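Local coordinates for protein Pcdhgb2 (Mus musculus, PDB 5SZR) that probably mediates calcium-dependent cell adhesion and may help establish specific neuronal connections, represented here by extracellular cadherin domains 3 to 6, at residues R289-L295 with V309-V315; V214-Y220 with Q236-S240. All blocks are in the same frame, centred on the assembly; numbering follows the deposited sequence.

Contact 1 of 2, residues R289-L295 with V309-V315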
loop_
_atom_site.group_PDB
_atom_site.type_symbol
_atom_site.label_atom_id
_atom_site.label_comp_id
_atom_site.label_asym_id
_atom_site.label_seq_id
_atom_site.Cartn_x
_atom_site.Cartn_y
_atom_site.Cartn_z
ATOM N N ARG A 289 10.209 -27.111 -28.223
ATOM C CA ARG A 289 8.792 -26.818 -28.066
ATOM C C ARG A 289 8.490 -25.964 -26.845
ATOM O O ARG A 289 7.466 -25.270 -26.835
ATOM C CB ARG A 289 7.992 -28.126 -27.988
ATOM C CG ARG A 289 8.020 -28.940 -29.280
ATOM C CD ARG A 289 7.977 -30.435 -29.001
ATOM N NE ARG A 289 6.619 -30.948 -28.852
ATOM C CZ ARG A 289 6.038 -31.781 -29.711
ATOM N NH1 ARG A 289 6.698 -32.200 -30.781
ATOM N NH2 ARG A 289 4.800 -32.202 -29.497
ATOM N N SER A 290 9.359 -25.975 -25.834
ATOM C CA SER A 290 9.051 -25.323 -24.570
ATOM C C SER A 290 10.329 -25.156 -23.758
ATOM O O SER A 290 11.258 -25.961 -23.868
ATOM C CB SER A 290 8.017 -26.134 -23.781
ATOM O OG SER A 290 7.659 -25.479 -22.582
ATOM N N PHE A 291 10.363 -24.105 -22.936
ATOM C CA PHE A 291 11.442 -23.937 -21.972
ATOM C C PHE A 291 10.918 -23.213 -20.740
ATOM O O PHE A 291 9.908 -22.504 -20.787
ATOM C CB PHE A 291 12.649 -23.196 -22.571
ATOM C CG PHE A 291 12.335 -21.831 -23.110
ATOM C CD1 PHE A 291 12.520 -20.705 -22.329
ATOM C CD2 PHE A 291 11.883 -21.672 -24.409
ATOM C CE1 PHE A 291 12.238 -19.442 -22.827
ATOM C CE2 PHE A 291 11.603 -20.415 -24.916
ATOM C CZ PHE A 291 11.782 -19.300 -24.127
ATOM N N GLN A 292 11.620 -23.408 -19.628
ATOM C CA GLN A 292 11.215 -22.873 -18.338
ATOM C C GLN A 292 12.160 -21.766 -17.892
ATOM O O GLN A 292 13.342 -21.746 -18.244
ATOM C CB GLN A 292 11.163 -23.976 -17.282
ATOM C CG GLN A 292 9.749 -24.357 -16.888
ATOM C CD GLN A 292 9.682 -25.657 -16.115
ATOM O OE1 GLN A 292 10.504 -26.557 -16.309
ATOM N NE2 GLN A 292 8.691 -25.770 -15.237
ATOM N N LEU A 293 11.621 -20.857 -17.085
ATOM C CA LEU A 293 12.282 -19.607 -16.754
ATOM C C LEU A 293 11.864 -19.190 -15.351
ATOM O O LEU A 293 10.691 -19.312 -14.991
ATOM C CB LEU A 293 11.899 -18.529 -17.774
ATOM C CG LEU A 293 12.784 -17.307 -17.971
ATOM C CD1 LEU A 293 14.121 -17.736 -18.550
ATOM C CD2 LEU A 293 12.082 -16.314 -18.886
ATOM N N THR A 294 12.819 -18.698 -14.563
ATOM C CA THR A 294 12.531 -18.176 -13.227
ATOM C C THR A 294 12.956 -16.715 -13.160
ATOM O O THR A 294 14.149 -16.405 -13.256
ATOM C CB THR A 294 13.231 -18.991 -12.140
ATOM O OG1 THR A 294 12.636 -20.293 -12.063
ATOM C CG2 THR A 294 13.079 -18.299 -10.791
ATOM N N LEU A 295 11.986 -15.825 -12.986
ATOM C CA LEU A 295 12.242 -14.398 -12.863
ATOM C C LEU A 295 12.172 -13.975 -11.399
ATOM O O LEU A 295 11.595 -14.666 -10.554
ATOM C CB LEU A 295 11.242 -13.588 -13.694
ATOM C CG LEU A 295 11.216 -13.889 -15.194
ATOM C CD1 LEU A 295 10.164 -14.941 -15.514
ATOM C CD2 LEU A 295 10.986 -12.624 -16.010
ATOM N N VAL A 309 9.265 -15.998 -9.366
ATOM C CA VAL A 309 8.095 -16.500 -10.071
ATOM C C VAL A 309 8.570 -17.356 -11.236
ATOM O O VAL A 309 9.608 -17.085 -11.848
ATOM C CB VAL A 309 7.177 -15.350 -10.549
ATOM C CG1 VAL A 309 7.870 -14.508 -11.610
ATOM C CG2 VAL A 309 5.847 -15.887 -11.050
ATOM N N SER A 310 7.814 -18.409 -11.526
ATOM C CA SER A 310 8.141 -19.319 -12.615
ATOM C C SER A 310 7.385 -18.915 -13.873
ATOM O O SER A 310 6.183 -18.631 -13.824
ATOM C CB SER A 310 7.808 -20.764 -12.243
ATOM O OG SER A 310 8.077 -21.638 -13.330
ATOM N N MET A 311 8.091 -18.890 -14.999
ATOM C CA MET A 311 7.481 -18.660 -16.300
ATOM C C MET A 311 7.793 -19.835 -17.214
ATOM O O MET A 311 8.946 -20.267 -17.301
ATOM C CB MET A 311 7.975 -17.359 -16.934
ATOM C CG MET A 311 7.483 -17.162 -18.353
ATOM S SD MET A 311 8.088 -15.654 -19.120
ATOM C CE MET A 311 6.981 -14.440 -18.406
ATOM N N ARG A 312 6.768 -20.350 -17.884
ATOM C CA ARG A 312 6.938 -21.352 -18.926
ATOM C C ARG A 312 6.552 -20.745 -20.268
ATOM O O ARG A 312 5.518 -20.078 -20.384
ATOM C CB ARG A 312 6.104 -22.603 -18.644
ATOM C CG ARG A 312 6.205 -23.644 -19.746
ATOM C CD ARG A 312 5.472 -24.928 -19.396
ATOM N NE ARG A 312 6.201 -25.743 -18.427
ATOM C CZ ARG A 312 7.175 -26.590 -18.746
ATOM N NH1 ARG A 312 7.548 -26.732 -20.014
ATOM N NH2 ARG A 312 7.778 -27.297 -17.802
ATOM N N VAL A 313 7.390 -20.968 -21.274
ATOM C CA VAL A 313 7.193 -20.408 -22.605
ATOM C C VAL A 313 6.942 -21.563 -23.567
ATOM O O VAL A 313 7.779 -22.465 -23.695
ATOM C CB VAL A 313 8.402 -19.566 -23.041
ATOM C CG1 VAL A 313 8.198 -19.025 -24.447
ATOM C CG2 VAL A 313 8.629 -18.427 -22.046
ATOM N N LEU A 314 5.786 -21.546 -24.227
ATOM C CA LEU A 314 5.412 -22.574 -25.189
ATOM C C LEU A 314 5.621 -22.035 -26.598
ATOM O O LEU A 314 4.973 -21.063 -27.001
ATOM C CB LEU A 314 3.962 -23.016 -24.987
ATOM C CG LEU A 314 3.728 -23.892 -23.754
ATOM C CD1 LEU A 314 2.243 -24.074 -23.475
ATOM C CD2 LEU A 314 4.412 -25.238 -23.948
ATOM N N VAL A 315 6.536 -22.655 -27.332
ATOM C CA VAL A 315 6.823 -22.257 -28.705
ATOM C C VAL A 315 5.748 -22.850 -29.609
ATOM O O VAL A 315 5.572 -24.072 -29.663
ATOM C CB VAL A 315 8.225 -22.718 -29.127
ATOM C CG1 VAL A 315 8.494 -22.354 -30.578
ATOM C CG2 VAL A 315 9.273 -22.106 -28.207
#

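Contact 2 of 2, residues V214-Y220 with Q236-S240. With MAN (alpha-D-mannopyranose), chain Y; MAN (alpha-D-mannopyranose), chain T.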
loop_
_atom_site.group_PDB
_atom_site.type_symbol
_atom_site.label_atom_id
_atom_site.label_comp_id
_atom_site.label_asym_id
_atom_site.label_seq_id
_atom_site.Cartn_x
_atom_site.Cartn_y
_atom_site.Cartn_z
ATOM N N VAL A 214 5.529 -8.654 -4.612
ATOM C CA VAL A 214 4.655 -9.793 -4.871
ATOM C C VAL A 214 4.202 -9.726 -6.322
ATOM O O VAL A 214 3.656 -8.706 -6.756
ATOM C CB VAL A 214 3.436 -9.805 -3.931
ATOM C CG1 VAL A 214 2.481 -10.919 -4.329
ATOM C CG2 VAL A 214 3.883 -9.968 -2.490
ATOM N N PHE A 215 4.423 -10.809 -7.066
ATOM C CA PHE A 215 4.040 -10.839 -8.471
ATOM C C PHE A 215 2.525 -10.913 -8.615
ATOM O O PHE A 215 1.828 -11.529 -7.805
ATOM C CB PHE A 215 4.689 -12.022 -9.190
ATOM C CG PHE A 215 6.120 -11.782 -9.585
ATOM C CD1 PHE A 215 7.160 -12.260 -8.806
ATOM C CD2 PHE A 215 6.423 -11.077 -10.738
ATOM C CE1 PHE A 215 8.481 -12.041 -9.175
ATOM C CE2 PHE A 215 7.732 -10.849 -11.107
ATOM C CZ PHE A 215 8.764 -11.335 -10.328
ATOM N N HIS A 216 2.021 -10.274 -9.672
ATOM C CA HIS A 216 0.581 -10.207 -9.899
ATOM C C HIS A 216 -0.014 -11.584 -10.196
ATOM O O HIS A 216 -1.203 -11.810 -9.943
ATOM C CB HIS A 216 0.297 -9.224 -11.038
ATOM C CG HIS A 216 -1.153 -8.906 -11.231
ATOM N ND1 HIS A 216 -1.770 -7.842 -10.611
ATOM C CD2 HIS A 216 -2.102 -9.500 -11.993
ATOM C CE1 HIS A 216 -3.040 -7.801 -10.972
ATOM N NE2 HIS A 216 -3.267 -8.796 -11.810
ATOM N N GLN A 217 0.793 -12.513 -10.719
ATOM C CA GLN A 217 0.382 -13.895 -10.931
ATOM C C GLN A 217 1.315 -14.843 -10.187
ATOM O O GLN A 217 2.492 -14.543 -9.974
ATOM C CB GLN A 217 0.376 -14.265 -12.424
ATOM C CG GLN A 217 -0.447 -13.334 -13.288
ATOM C CD GLN A 217 -0.448 -13.735 -14.746
ATOM O OE1 GLN A 217 0.030 -14.814 -15.111
ATOM N NE2 GLN A 217 -0.994 -12.869 -15.594
ATOM N N ALA A 218 0.777 -16.006 -9.808
ATOM C CA ALA A 218 1.578 -17.015 -9.122
ATOM C C ALA A 218 2.604 -17.654 -10.052
ATOM O O ALA A 218 3.665 -18.098 -9.595
ATOM C CB ALA A 218 0.666 -18.087 -8.529
ATOM N N SER A 219 2.302 -17.725 -11.343
ATOM C CA SER A 219 3.238 -18.208 -12.349
ATOM C C SER A 219 2.761 -17.705 -13.702
ATOM O O SER A 219 1.655 -17.175 -13.834
ATOM C CB SER A 219 3.353 -19.736 -12.336
ATOM O OG SER A 219 2.122 -20.334 -12.682
ATOM N N TYR A 220 3.612 -17.875 -14.710
ATOM C CA TYR A 220 3.360 -17.324 -16.033
ATOM C C TYR A 220 3.478 -18.416 -17.086
ATOM O O TYR A 220 4.505 -19.099 -17.169
ATOM C CB TYR A 220 4.331 -16.179 -16.347
ATOM C CG TYR A 220 4.050 -14.900 -15.577
ATOM C CD1 TYR A 220 3.221 -13.917 -16.104
ATOM C CD2 TYR A 220 4.621 -14.673 -14.330
ATOM C CE1 TYR A 220 2.966 -12.743 -15.409
ATOM C CE2 TYR A 220 4.373 -13.507 -13.632
ATOM C CZ TYR A 220 3.544 -12.546 -14.173
ATOM O OH TYR A 220 3.302 -11.383 -13.475
ATOM N N GLN A 236 4.889 -9.650 -20.114
ATOM C CA GLN A 236 5.264 -8.605 -19.165
ATOM C C GLN A 236 4.892 -9.050 -17.759
ATOM O O GLN A 236 3.704 -9.161 -17.436
ATOM C CB GLN A 236 4.588 -7.276 -19.500
ATOM C CG GLN A 236 5.020 -6.139 -18.589
ATOM C CD GLN A 236 4.539 -4.784 -19.071
ATOM O OE1 GLN A 236 3.672 -4.690 -19.945
ATOM N NE2 GLN A 236 5.105 -3.723 -18.504
ATOM N N VAL A 237 5.900 -9.299 -16.930
ATOM C CA VAL A 237 5.678 -9.595 -15.520
ATOM C C VAL A 237 5.524 -8.284 -14.760
ATOM O O VAL A 237 6.054 -7.243 -15.161
ATOM C CB VAL A 237 6.827 -10.448 -14.946
ATOM C CG1 VAL A 237 6.946 -11.762 -15.704
ATOM C CG2 VAL A 237 8.141 -9.678 -14.985
ATOM N N SER A 238 4.777 -8.333 -13.658
ATOM C CA SER A 238 4.560 -7.159 -12.821
ATOM C C SER A 238 4.436 -7.607 -11.373
ATOM O O SER A 238 3.721 -8.569 -11.078
ATOM C CB SER A 238 3.306 -6.385 -13.248
ATOM O OG SER A 238 3.103 -5.243 -12.431
ATOM N N ALA A 239 5.141 -6.914 -10.482
ATOM C CA ALA A 239 5.030 -7.137 -9.050
ATOM C C ALA A 239 4.719 -5.818 -8.355
ATOM O O ALA A 239 5.074 -4.741 -8.843
ATOM C CB ALA A 239 6.310 -7.750 -8.468
ATOM N N SER A 240 4.040 -5.912 -7.216
ATOM C CA SER A 240 3.662 -4.750 -6.426
ATOM C C SER A 240 4.396 -4.761 -5.090
ATOM O O SER A 240 4.855 -5.803 -4.615
ATOM C CB SER A 240 2.148 -4.712 -6.193
ATOM O OG SER A 240 1.706 -5.901 -5.563
HETATM C C1 MAN Y . 1.898 -4.551 -12.831
HETATM C C2 MAN Y . 2.501 -3.145 -12.974
HETATM C C3 MAN Y . 2.972 -2.634 -11.612
HETATM C C4 MAN Y . 1.879 -2.765 -10.541
HETATM C C5 MAN Y . 1.281 -4.182 -10.513
HETATM C C6 MAN Y . 0.055 -4.263 -9.616
HETATM O O2 MAN Y . 1.521 -2.195 -13.416
HETATM O O3 MAN Y . 3.406 -1.277 -11.680
HETATM O O4 MAN Y . 2.445 -2.488 -9.270
HETATM O O5 MAN Y . 0.880 -4.593 -11.849
HETATM O O6 MAN Y . -0.307 -5.630 -9.459
HETATM C C1 MAN T . 5.870 -6.153 -24.998
HETATM C C2 MAN T . 5.109 -6.537 -23.719
HETATM C C3 MAN T . 4.149 -7.686 -24.014
HETATM C C4 MAN T . 3.251 -7.372 -25.228
HETATM C C5 MAN T . 4.105 -6.971 -26.434
HETATM C C6 MAN T . 3.295 -6.491 -27.621
HETATM O O2 MAN T . 4.297 -5.454 -23.250
HETATM O O3 MAN T . 3.354 -8.007 -22.873
HETATM O O4 MAN T . 2.496 -8.518 -25.573
HETATM O O5 MAN T . 5.011 -5.895 -26.072
HETATM O O6 MAN T . 4.220 -6.075 -28.629
#

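Contact 1 of 2, residues R289-L295 with V309-V315
Ser290 and Arg312 are hydrogen-bonded on the partly exposed face of two antiparallel strands. Arg312 NH1 donates to Ser290 OG at 2.9 Å in a bent bond, and the hydroxyl lies close to the guanidinium plane, an edge-on approach. The arginine chain runs out extended and then bends at chi3 (-76°), which brings its head back over the partner strand. There Gln292 CG sits 3.6 Å above one guanidinium face of Arg312, displaced toward its rim. Ser290 OG in turn donates to Val313 O at 3.2 Å from above the carbonyl plane; Phe291 N reaches the same oxygen in that plane, giving it two donors.

The alternate residues, Phe291, Leu293, Leu295, Val309, Met311 and Val313, turn to the buried face. Phe291 CG stands between its backbone N and carbonyl carbon, and this chi1 of 58° sets the ring beside Val313 with one face turned to its CB. Val313 CB makes a CH-pi contact with the Phe291 ring, 3.8 Å from the centroid and 22° off the normal. Phe283 meets this ring edge-to-face. Further along, Leu295 CD1 touches Met311 CB at 3.6 Å, while Leu293 CD2 lies 4.1 Å from Met311 SD, the two chains running side by side.

Backbone bonds such as the nearly straight Val313 N to Phe291 O (3.0 Å) fix the register of these F and G strands of the cadherin sandwich. Alternation makes the faces chemically different: one packs apolar side chains against the domain core, and on the other the arginine's positive charge probably polarises the serine hydroxyl, strengthening its donation to Val313 O.

Contact 2 of 2, residues V214-Y220 with Q236-S240
Val237 CG1 lies over the centre of the Tyr220 ring, 3.7 Å above its plane, in a CH-pi contact only 14° off the normal. Gln217 CB covers the opposite face toward the rim, so the ring is sandwiched between aliphatic groups. Its hydroxyl accepts a straight but long and weak bond from the backbone, Ser238 N to Tyr220 OH at 3.4 Å. Phe215 takes a similar partner: Ala239 CB sits over one face, offset toward the rim, while Val237 CB is 4.0 Å from Phe215 CE2. Were Tyr220 shortened to an alanine, Val237 CG1 would probably lose the aromatic face it rests on and Ser238 N its weak acceptor.

The backbone pairing identifies the fold. Val214 and Ser240 exchange two bonds, and His216 N reaches Ser238 O at 2.8 Å; this is the short first part of the split cadherin A strand pairing with the B strand, before the chain crosses to the opposite sheet, where Tyr220 already pairs with strand 306-316.

Outside that pairing, Ser238 OG, swung beside its own carbonyl carbon (chi1 -180°), is covalently bonded to C1 of an O-linked mannose and so places the sugar within reach of His216. The mannose O6 lies at the edge of the His216 ring, hydrogen-bonded to His216 ND1 at 2.9 Å. Farther out, Tyr252 OH receives Ala239 N, Ser274 O holds Gln236 NE2, and Val309 and Met311 pack against Tyr220.

Both contacts belong to one cadherin domain, the third of the four in this chain, and their centres are about 14 Å apart. They come in series: 214-220 with 236-240 closes before 289-295 with 309-315 opens. Contact 2 joins the edge strand 214-215 to strand 232-240 in one sheet, whereas contact 1 is a hairpin within the other. Tyr220 bridges them: strand 219-225 runs parallel to 306-316, with probable hydrogen bonds from Arg312 N to Tyr220 O (2.7 Å) and from Tyr220 N to Ser310 O (2.8 Å). The split first strand thus ties both sheets of the sandwich together.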